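Local coordinates for Lmo2125 protein (Listeria monocytogenes serovar 1/2a, PDB 5TU0), which binds maltose as the extracellular solute-binding protein of a carbohydrate uptake system, probably handing the sugar to a membrane transporter, at residues K25-F30 / V38-K43; L11-D16 / K274-S279; K127-F132 / E136-D141. The protein carries 2 engineered substitutions. All blocks are in the same frame, centred on the assembly; numbering follows the deposited sequence. Where two conformers were deposited one is given.

Overall arrangement
From the N terminus, strand 10-15 comes first and leads into helix 17-34, which returns over the sheet to strand 37-42. Interaction 1 packs this helix on the second strand and closes a short loop within the beta-alpha-beta unit. Interaction 2 joins the first strand to 274-279, across more than 250 residues. Its long loop encloses both other contacts. Interactions 1 and 2 have centres 10 Å apart and touch directly, since strands 10-15 and 37-42 are neighbours in one sheet. Interaction 3 closes a short loop where the segment after strand 105-121 enters helix 132-138. It lies on the opposite side of the chain's centre, about 42 Å from interaction 2, centre to centre.

Interaction 1: residues K25-F30 / V38-K43; sequences KIKGDF and VKVVEK
The side chain of Lys27 reaches across strand 38-42 at a slant and meets two of its valines in turn. Its CB sits 4.2 Å from CB of Val38. CG lies between the backbone N and the carbonyl carbon, chi1 72°, and the chain is extended beyond. This carries the aliphatic part obliquely over to Val40, where CD of Lys27 packs 3.7 Å from CG2 of Val40. NZ of Lys27 lies 3.9 Å from the same CG2 of Val40. It ends 3.8 Å from O of Val38, too far for a hydrogen bond. The ammonium is instead hydrogen-bonded to OD1 of Asn24, one helical turn back. The lysine thus gives its methylenes to the strand and its charge to its own helix.

One turn on, Phe30 adds an aromatic contact. Its CD2 meets CG2 of Val38 at 3.8 Å, and CE2 is slightly farther from the same methyl. The two side chains cross at about a right angle. Val38 thus meets both side chains on its helix-facing side, Lys27 at CB and Phe30 at CG2.

The axes of helix 25-30 and strand 38-42 run nearly antiparallel, at 162° and 9.6 Å apart. This is the return leg of a beta-alpha-beta unit, with helix 17-34 packed on parallel strands 10-15 and 37-42. Val38 also touches Val13 of the first strand, and Phe30 reaches Trp291 and Tyr294 of helix 285-295.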
loop_
_atom_site.group_PDB
_atom_site.type_symbol
_atom_site.label_atom_id
_atom_site.label_comp_id
_atom_site.label_asym_id
_atom_site.label_seq_id
_atom_site.Cartn_x
_atom_site.Cartn_y
_atom_site.Cartn_z
ATOM N N LYS A 25 -9.732 -14.965 18.965
ATOM C CA LYS A 25 -11.182 -14.934 18.904
ATOM C C LYS A 25 -11.739 -15.944 17.891
ATOM O O LYS A 25 -12.661 -16.684 18.207
ATOM C CB LYS A 25 -11.703 -13.544 18.541
ATOM C CG LYS A 25 -13.221 -13.416 18.630
ATOM C CD LYS A 25 -13.686 -11.977 18.430
ATOM C CE LYS A 25 -15.030 -11.690 19.081
ATOM N NZ LYS A 25 -14.906 -11.577 20.556
ATOM N N ILE A 26 -11.176 -15.987 16.685
ATOM C CA ILE A 26 -11.734 -16.857 15.644
ATOM C C ILE A 26 -11.231 -18.296 15.596
ATOM O O ILE A 26 -11.867 -19.127 14.953
ATOM C CB ILE A 26 -11.543 -16.255 14.231
ATOM C CG1 ILE A 26 -10.068 -16.285 13.792
ATOM C CG2 ILE A 26 -12.113 -14.842 14.199
ATOM C CD1 ILE A 26 -9.835 -15.914 12.331
ATOM N N LYS A 27 -10.124 -18.624 16.263
ATOM C CA LYS A 27 -9.567 -19.977 16.102
ATOM C C LYS A 27 -10.481 -21.106 16.604
ATOM O O LYS A 27 -10.467 -22.205 16.056
ATOM C CB LYS A 27 -8.203 -20.103 16.766
ATOM C CG LYS A 27 -8.235 -20.128 18.279
ATOM C CD LYS A 27 -6.832 -20.190 18.825
ATOM C CE LYS A 27 -6.849 -20.450 20.316
ATOM N NZ LYS A 27 -5.487 -20.284 20.884
ATOM N N GLY A 28 -11.271 -20.825 17.632
ATOM C CA GLY A 28 -12.132 -21.840 18.239
ATOM C C GLY A 28 -13.032 -22.601 17.281
ATOM O O GLY A 28 -13.071 -23.835 17.303
ATOM N N ASP A 29 -13.761 -21.873 16.445
ATOM C CA ASP A 29 -14.696 -22.511 15.507
ATOM C C ASP A 29 -13.962 -23.341 14.438
ATOM O O ASP A 29 -14.468 -24.383 13.995
ATOM C CB ASP A 29 -15.643 -21.479 14.908
ATOM C CG ASP A 29 -16.582 -20.888 15.942
ATOM O OD1 ASP A 29 -17.014 -21.618 16.852
ATOM O OD2 ASP A 29 -16.905 -19.696 15.839
ATOM N N PHE A 30 -12.754 -22.899 14.083
ATOM C CA PHE A 30 -11.915 -23.648 13.150
ATOM C C PHE A 30 -11.440 -24.949 13.803
ATOM O O PHE A 30 -11.471 -26.016 13.177
ATOM C CB PHE A 30 -10.721 -22.817 12.716
ATOM C CG PHE A 30 -9.810 -23.528 11.774
ATOM C CD1 PHE A 30 -10.083 -23.532 10.409
ATOM C CD2 PHE A 30 -8.682 -24.190 12.238
ATOM C CE1 PHE A 30 -9.241 -24.187 9.512
ATOM C CE2 PHE A 30 -7.840 -24.857 11.355
ATOM C CZ PHE A 30 -8.113 -24.849 9.990
ATOM N N VAL A 38 -5.062 -25.213 17.264
ATOM C CA VAL A 38 -4.338 -24.108 16.667
ATOM C C VAL A 38 -3.475 -23.474 17.758
ATOM O O VAL A 38 -3.981 -23.134 18.819
ATOM C CB VAL A 38 -5.291 -23.041 16.082
ATOM C CG1 VAL A 38 -4.523 -21.814 15.601
ATOM C CG2 VAL A 38 -6.123 -23.635 14.953
ATOM N N LYS A 39 -2.177 -23.363 17.484
ATOM C CA LYS A 39 -1.218 -22.719 18.371
ATOM C C LYS A 39 -0.968 -21.339 17.786
ATOM O O LYS A 39 -0.550 -21.221 16.628
ATOM C CB LYS A 39 0.075 -23.530 18.414
ATOM C CG LYS A 39 1.204 -22.913 19.222
ATOM C CD LYS A 39 2.451 -23.776 19.126
ATOM C CE LYS A 39 3.631 -23.157 19.853
ATOM N NZ LYS A 39 4.801 -24.082 19.868
ATOM N N VAL A 40 -1.237 -20.299 18.567
ATOM C CA VAL A 40 -1.046 -18.929 18.112
ATOM C C VAL A 40 0.250 -18.356 18.682
ATOM O O VAL A 40 0.447 -18.341 19.890
ATOM C CB VAL A 40 -2.224 -18.028 18.529
ATOM C CG1 VAL A 40 -2.037 -16.612 17.991
ATOM C CG2 VAL A 40 -3.539 -18.605 18.014
ATOM N N VAL A 41 1.133 -17.898 17.805
ATOM C CA VAL A 41 2.388 -17.276 18.235
ATOM C C VAL A 41 2.407 -15.837 17.737
ATOM O O VAL A 41 1.912 -15.536 16.644
ATOM C CB VAL A 41 3.637 -18.050 17.757
ATOM C CG1 VAL A 41 3.625 -19.463 18.309
ATOM C CG2 VAL A 41 3.732 -18.098 16.250
ATOM N N GLU A 42 2.949 -14.947 18.555
ATOM C CA GLU A 42 3.054 -13.548 18.194
ATOM C C GLU A 42 4.485 -13.246 17.791
ATOM O O GLU A 42 5.431 -13.579 18.514
ATOM C CB GLU A 42 2.610 -12.641 19.348
ATOM C CG GLU A 42 2.559 -11.148 18.982
ATOM C CD GLU A 42 3.930 -10.493 18.806
ATOM O OE1 GLU A 42 4.851 -10.868 19.563
ATOM O OE2 GLU A 42 4.095 -9.582 17.937
ATOM N N LYS A 43 4.643 -12.608 16.636
ATOM C CA LYS A 43 5.960 -12.219 16.159
ATOM C C LYS A 43 5.818 -11.194 15.043
ATOM O O LYS A 43 4.916 -11.289 14.214
ATOM C CB LYS A 43 6.738 -13.447 15.670
ATOM C CG LYS A 43 8.179 -13.186 15.264
ATOM C CD LYS A 43 8.906 -14.515 15.101
ATOM C CE LYS A 43 10.273 -14.371 14.473
ATOM N NZ LYS A 43 11.209 -13.597 15.322
#

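Interaction 2: residues L11-D16 / K274-S279; sequences LTVSVD and KGWVVS
Trp276 puts the far end of its six-membered ring against two valines of strand 11-15. CH2 of Trp276 comes 3.4 Å from CG1 of Val15, a close approach for two carbons. The adjacent CZ3 of Trp276 lies 3.8 Å from CG1 of Val13. Each methyl also touches the other ring carbon, at 3.9 Å both for Val15 CG1 to CZ3 and for Val13 CG1 to CH2. The CH2–CZ3 bond of the indole is thus shared by two methyls, which approach obliquely.

The CG of Trp276 stands anti to its carbonyl carbon, chi1 -78°, and the indole spans the distance between the strands. The CA atoms of Val15 and Trp276 are 9.8 Å apart. Both valines use CG1, but from different rotamers. Two residues apart on one strand, they present these methyls to the same ring end. Val13 crosses the indole at about a right angle.

All three residues are buried, and the contact is wholly apolar. It links strand 10-15, paired with strand 37-42, to strand 272-278 of the larger mixed sheet. Strand 64-68 pairs with 272-278, and its Met66 also touches Trp276. Helix 285-295 adds Trp291, edge-to-face with the indole, and Val295.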
loop_
_atom_site.group_PDB
_atom_site.type_symbol
_atom_site.label_atom_id
_atom_site.label_comp_id
_atom_site.label_asym_id
_atom_site.label_seq_id
_atom_site.Cartn_x
_atom_site.Cartn_y
_atom_site.Cartn_z
ATOM N N LEU A 11 -1.814 -26.940 14.177
ATOM C CA LEU A 11 -1.453 -25.911 13.197
ATOM C C LEU A 11 -0.879 -24.687 13.920
ATOM O O LEU A 11 -1.494 -24.170 14.850
ATOM C CB LEU A 11 -2.700 -25.477 12.429
ATOM C CG LEU A 11 -2.478 -24.461 11.300
ATOM C CD1 LEU A 11 -1.901 -25.158 10.079
ATOM C CD2 LEU A 11 -3.769 -23.745 10.946
ATOM N N THR A 12 0.296 -24.218 13.498
ATOM C CA THR A 12 0.898 -23.042 14.125
ATOM C C THR A 12 0.675 -21.793 13.270
ATOM O O THR A 12 1.111 -21.722 12.100
ATOM C CB THR A 12 2.385 -23.259 14.438
ATOM O OG1 THR A 12 2.512 -24.369 15.334
ATOM C CG2 THR A 12 2.979 -22.036 15.098
ATOM N N VAL A 13 0.019 -20.801 13.878
ATOM C CA VAL A 13 -0.356 -19.564 13.196
ATOM C C VAL A 13 0.449 -18.455 13.823
ATOM O O VAL A 13 0.347 -18.245 15.025
ATOM C CB VAL A 13 -1.866 -19.281 13.378
ATOM C CG1 VAL A 13 -2.273 -17.933 12.768
ATOM C CG2 VAL A 13 -2.681 -20.422 12.796
ATOM N N SER A 14 1.287 -17.789 13.022
ATOM C CA SER A 14 2.112 -16.692 13.506
ATOM C C SER A 14 1.621 -15.358 12.974
ATOM O O SER A 14 1.496 -15.164 11.759
ATOM C CB SER A 14 3.581 -16.885 13.123
ATOM O OG SER A 14 4.404 -15.895 13.739
ATOM N N VAL A 15 1.375 -14.417 13.881
ATOM C CA VAL A 15 0.917 -13.105 13.481
ATOM C C VAL A 15 1.531 -12.014 14.322
ATOM O O VAL A 15 2.022 -12.250 15.417
ATOM C CB VAL A 15 -0.636 -12.965 13.541
ATOM C CG1 VAL A 15 -1.305 -13.809 12.472
ATOM C CG2 VAL A 15 -1.199 -13.287 14.935
ATOM N N ASP A 16 1.501 -10.813 13.770
ATOM C CA ASP A 16 1.938 -9.627 14.450
ATOM C C ASP A 16 1.035 -9.395 15.660
ATOM O O ASP A 16 -0.110 -9.843 15.685
ATOM C CB ASP A 16 1.834 -8.452 13.492
ATOM C CG ASP A 16 2.432 -7.218 14.042
ATOM O OD1 ASP A 16 1.793 -6.590 14.931
ATOM O OD2 ASP A 16 3.523 -6.862 13.554
ATOM N N LYS A 274 -2.390 -7.061 2.587
ATOM C CA LYS A 274 -1.778 -8.252 3.132
ATOM C C LYS A 274 -2.587 -9.506 2.793
ATOM O O LYS A 274 -3.822 -9.465 2.628
ATOM C CB LYS A 274 -1.687 -8.136 4.660
ATOM C CG LYS A 274 -0.901 -6.944 5.198
ATOM C CD LYS A 274 -0.793 -7.052 6.721
ATOM C CE LYS A 274 -0.168 -5.834 7.404
ATOM N NZ LYS A 274 -1.168 -4.753 7.525
ATOM N N GLY A 275 -1.873 -10.616 2.704
ATOM C CA GLY A 275 -2.470 -11.912 2.451
ATOM C C GLY A 275 -1.963 -12.923 3.475
ATOM O O GLY A 275 -0.951 -12.701 4.162
ATOM N N TRP A 276 -2.687 -14.026 3.592
ATOM C CA TRP A 276 -2.271 -15.130 4.413
ATOM C C TRP A 276 -1.452 -16.061 3.508
ATOM O O TRP A 276 -1.814 -16.291 2.345
ATOM C CB TRP A 276 -3.485 -15.868 4.987
ATOM C CG TRP A 276 -4.104 -15.185 6.136
ATOM C CD1 TRP A 276 -5.132 -14.299 6.119
ATOM C CD2 TRP A 276 -3.733 -15.352 7.509
ATOM N NE1 TRP A 276 -5.442 -13.910 7.413
ATOM C CE2 TRP A 276 -4.580 -14.528 8.278
ATOM C CE3 TRP A 276 -2.761 -16.111 8.155
ATOM C CZ2 TRP A 276 -4.495 -14.462 9.671
ATOM C CZ3 TRP A 276 -2.668 -16.043 9.543
ATOM C CH2 TRP A 276 -3.532 -15.219 10.279
ATOM N N VAL A 277 -0.343 -16.572 4.035
ATOM C CA VAL A 277 0.540 -17.447 3.281
ATOM C C VAL A 277 0.845 -18.704 4.069
ATOM O O VAL A 277 0.690 -18.714 5.294
ATOM C CB VAL A 277 1.844 -16.727 2.892
ATOM C CG1 VAL A 277 1.515 -15.466 2.094
ATOM C CG2 VAL A 277 2.699 -16.364 4.108
ATOM N N VAL A 278 1.258 -19.757 3.358
ATOM C CA VAL A 278 1.580 -21.068 3.953
ATOM C C VAL A 278 3.047 -21.379 3.737
ATOM O O VAL A 278 3.554 -21.274 2.621
ATOM C CB VAL A 278 0.747 -22.192 3.311
ATOM C CG1 VAL A 278 1.132 -23.559 3.876
ATOM C CG2 VAL A 278 -0.733 -21.920 3.494
ATOM N N SER A 279 3.737 -21.752 4.808
ATOM C CA SER A 279 5.133 -22.151 4.719
ATOM C C SER A 279 5.284 -23.355 3.783
ATOM O O SER A 279 4.542 -24.327 3.901
ATOM C CB SER A 279 5.645 -22.531 6.107
ATOM O OG SER A 279 6.926 -23.120 6.047
#

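Interaction 3: residues K127-F132 / E136-D141; sequences KAPATF and ETLSKD
Glu136 has its CG anti to the carbonyl carbon, beside the backbone N, chi1 -69°, and its chain is extended beyond CG. This lays the stem against the carbonyl oxygen of Phe132, with CG of Glu136 3.2 Å from Phe132 O. In Leu138, CG is anti to the backbone N, chi1 -178°, and its CD2 meets Pro129 CG at 4.2 Å. The two side chains cross at a slant in a loose apolar contact.

The polar link is a first-turn helical bond. Glu136 N donates to Phe132 O at 2.8 Å, with an N-H...O angle of 151°. This is the start of a short helix N-capped by Thr131, with the preceding loop folded back so that Pro129 meets Leu138. The other end of the helix closes through Ser139, whose OG donates to Glu136 O at 2.6 Å, supplementing a weak backbone bond from Ser139 N. A type I turn from Leu138 to Asp141 follows.

The carboxylate of Glu136 has its polar partners outside the two segments. OE2 is hydrogen-bonded by Tyr201 OH and Asn262 ND2, and OE1 pairs with Lys133 in a salt bridge. These partners fix the group's position and probably help to keep it charged.

Helix 132-138 follows the loop after strand 105-121, whose Leu118 touches Pro129. Helix 193-208 packs here through Tyr201 against Phe132 and Trp205 against Glu136 and Ser139.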
loop_
_atom_site.group_PDB
_atom_site.type_symbol
_atom_site.label_atom_id
_atom_site.label_comp_id
_atom_site.label_asym_id
_atom_site.label_seq_id
_atom_site.Cartn_x
_atom_site.Cartn_y
_atom_site.Cartn_z
ATOM N N LYS A 127 -15.604 20.959 3.703
ATOM C CA LYS A 127 -15.745 19.627 3.111
ATOM C C LYS A 127 -14.452 19.173 2.452
ATOM O O LYS A 127 -13.548 19.975 2.221
ATOM C CB LYS A 127 -16.854 19.625 2.077
ATOM C CG LYS A 127 -16.662 20.600 0.930
ATOM C CD LYS A 127 -17.874 20.506 0.026
ATOM C CE LYS A 127 -17.855 21.533 -1.084
ATOM N NZ LYS A 127 -19.117 21.452 -1.882
ATOM N N ALA A 128 -14.374 17.879 2.135
ATOM C CA ALA A 128 -13.204 17.347 1.475
ATOM C C ALA A 128 -13.051 17.983 0.091
ATOM O O ALA A 128 -14.037 18.105 -0.634
ATOM C CB ALA A 128 -13.322 15.833 1.333
ATOM N N PRO A 129 -11.839 18.439 -0.268
ATOM C CA PRO A 129 -11.663 18.933 -1.641
ATOM C C PRO A 129 -11.943 17.786 -2.627
ATOM O O PRO A 129 -11.563 16.633 -2.355
ATOM C CB PRO A 129 -10.187 19.328 -1.691
ATOM C CG PRO A 129 -9.824 19.601 -0.271
ATOM C CD PRO A 129 -10.617 18.621 0.538
ATOM N N ALA A 130 -12.617 18.099 -3.731
ATOM C CA ALA A 130 -13.008 17.091 -4.711
ATOM C C ALA A 130 -12.037 16.891 -5.881
ATOM O O ALA A 130 -11.989 15.805 -6.487
ATOM C CB ALA A 130 -14.383 17.437 -5.240
ATOM N N THR A 131 -11.296 17.934 -6.220
ATOM C CA THR A 131 -10.381 17.902 -7.340
ATOM C C THR A 131 -9.052 18.552 -6.990
ATOM O O THR A 131 -8.951 19.305 -6.009
ATOM C CB THR A 131 -10.964 18.700 -8.540
ATOM O OG1 THR A 131 -11.056 20.104 -8.206
ATOM C CG2 THR A 131 -12.322 18.203 -8.925
ATOM N N PHE A 132 -8.039 18.296 -7.815
ATOM C CA PHE A 132 -6.783 19.017 -7.670
ATOM C C PHE A 132 -6.940 20.520 -7.946
ATOM O O PHE A 132 -6.143 21.320 -7.432
ATOM C CB PHE A 132 -5.627 18.358 -8.445
ATOM C CG PHE A 132 -4.894 17.326 -7.628
ATOM C CD1 PHE A 132 -5.422 16.073 -7.434
ATOM C CD2 PHE A 132 -3.688 17.639 -7.014
ATOM C CE1 PHE A 132 -4.766 15.133 -6.652
ATOM C CE2 PHE A 132 -3.019 16.702 -6.246
ATOM C CZ PHE A 132 -3.566 15.444 -6.062
ATOM N N GLU A 136 -5.519 23.400 -5.622
ATOM C CA GLU A 136 -4.726 24.534 -6.107
ATOM C C GLU A 136 -5.270 25.851 -5.509
ATOM O O GLU A 136 -4.492 26.732 -5.100
ATOM C CB GLU A 136 -4.704 24.586 -7.646
ATOM C CG GLU A 136 -3.906 23.442 -8.281
ATOM C CD GLU A 136 -4.022 23.373 -9.791
ATOM O OE1 GLU A 136 -4.538 24.328 -10.406
ATOM O OE2 GLU A 136 -3.618 22.336 -10.373
ATOM N N THR A 137 -6.591 25.984 -5.448
ATOM C CA THR A 137 -7.194 27.204 -4.887
ATOM C C THR A 137 -6.969 27.265 -3.374
ATOM O O THR A 137 -6.738 28.342 -2.814
ATOM C CB THR A 137 -8.690 27.309 -5.216
ATOM O OG1 THR A 137 -9.410 26.235 -4.596
ATOM C CG2 THR A 137 -8.890 27.271 -6.715
ATOM N N LEU A 138 -7.024 26.107 -2.724
ATOM C CA LEU A 138 -6.761 26.012 -1.296
ATOM C C LEU A 138 -5.328 26.471 -1.004
ATOM O O LEU A 138 -5.078 27.163 -0.001
ATOM C CB LEU A 138 -6.972 24.562 -0.875
ATOM C CG LEU A 138 -6.825 24.124 0.568
ATOM C CD1 LEU A 138 -7.776 24.896 1.470
ATOM C CD2 LEU A 138 -7.106 22.628 0.622
ATOM N N SER A 139 -4.400 26.164 -1.917
ATOM C CA SER A 139 -2.989 26.555 -1.743
ATOM C C SER A 139 -2.742 28.052 -1.900
ATOM O O SER A 139 -1.599 28.478 -1.758
ATOM C CB SER A 139 -2.052 25.853 -2.740
ATOM O OG SER A 139 -2.087 26.485 -4.026
ATOM N N LYS A 140 -3.787 28.806 -2.257
ATOM C CA LYS A 140 -3.721 30.270 -2.392
ATOM C C LYS A 140 -4.502 30.938 -1.276
ATOM O O LYS A 140 -4.630 32.146 -1.266
ATOM C CB LYS A 140 -4.278 30.730 -3.743
ATOM C CG LYS A 140 -3.487 30.228 -4.942
ATOM C CD LYS A 140 -4.218 30.543 -6.238
ATOM C CE LYS A 140 -3.547 29.896 -7.440
ATOM N NZ LYS A 140 -4.389 29.997 -8.666
ATOM N N ASP A 141 -5.046 30.146 -0.351
ATOM C CA ASP A 141 -5.772 30.690 0.786
ATOM C C ASP A 141 -4.690 31.057 1.793
ATOM O O ASP A 141 -3.999 30.185 2.321
ATOM C CB ASP A 141 -6.745 29.641 1.342
ATOM C CG ASP A 141 -7.589 30.157 2.489
ATOM O OD1 ASP A 141 -7.192 31.116 3.185
ATOM O OD2 ASP A 141 -8.665 29.562 2.721
#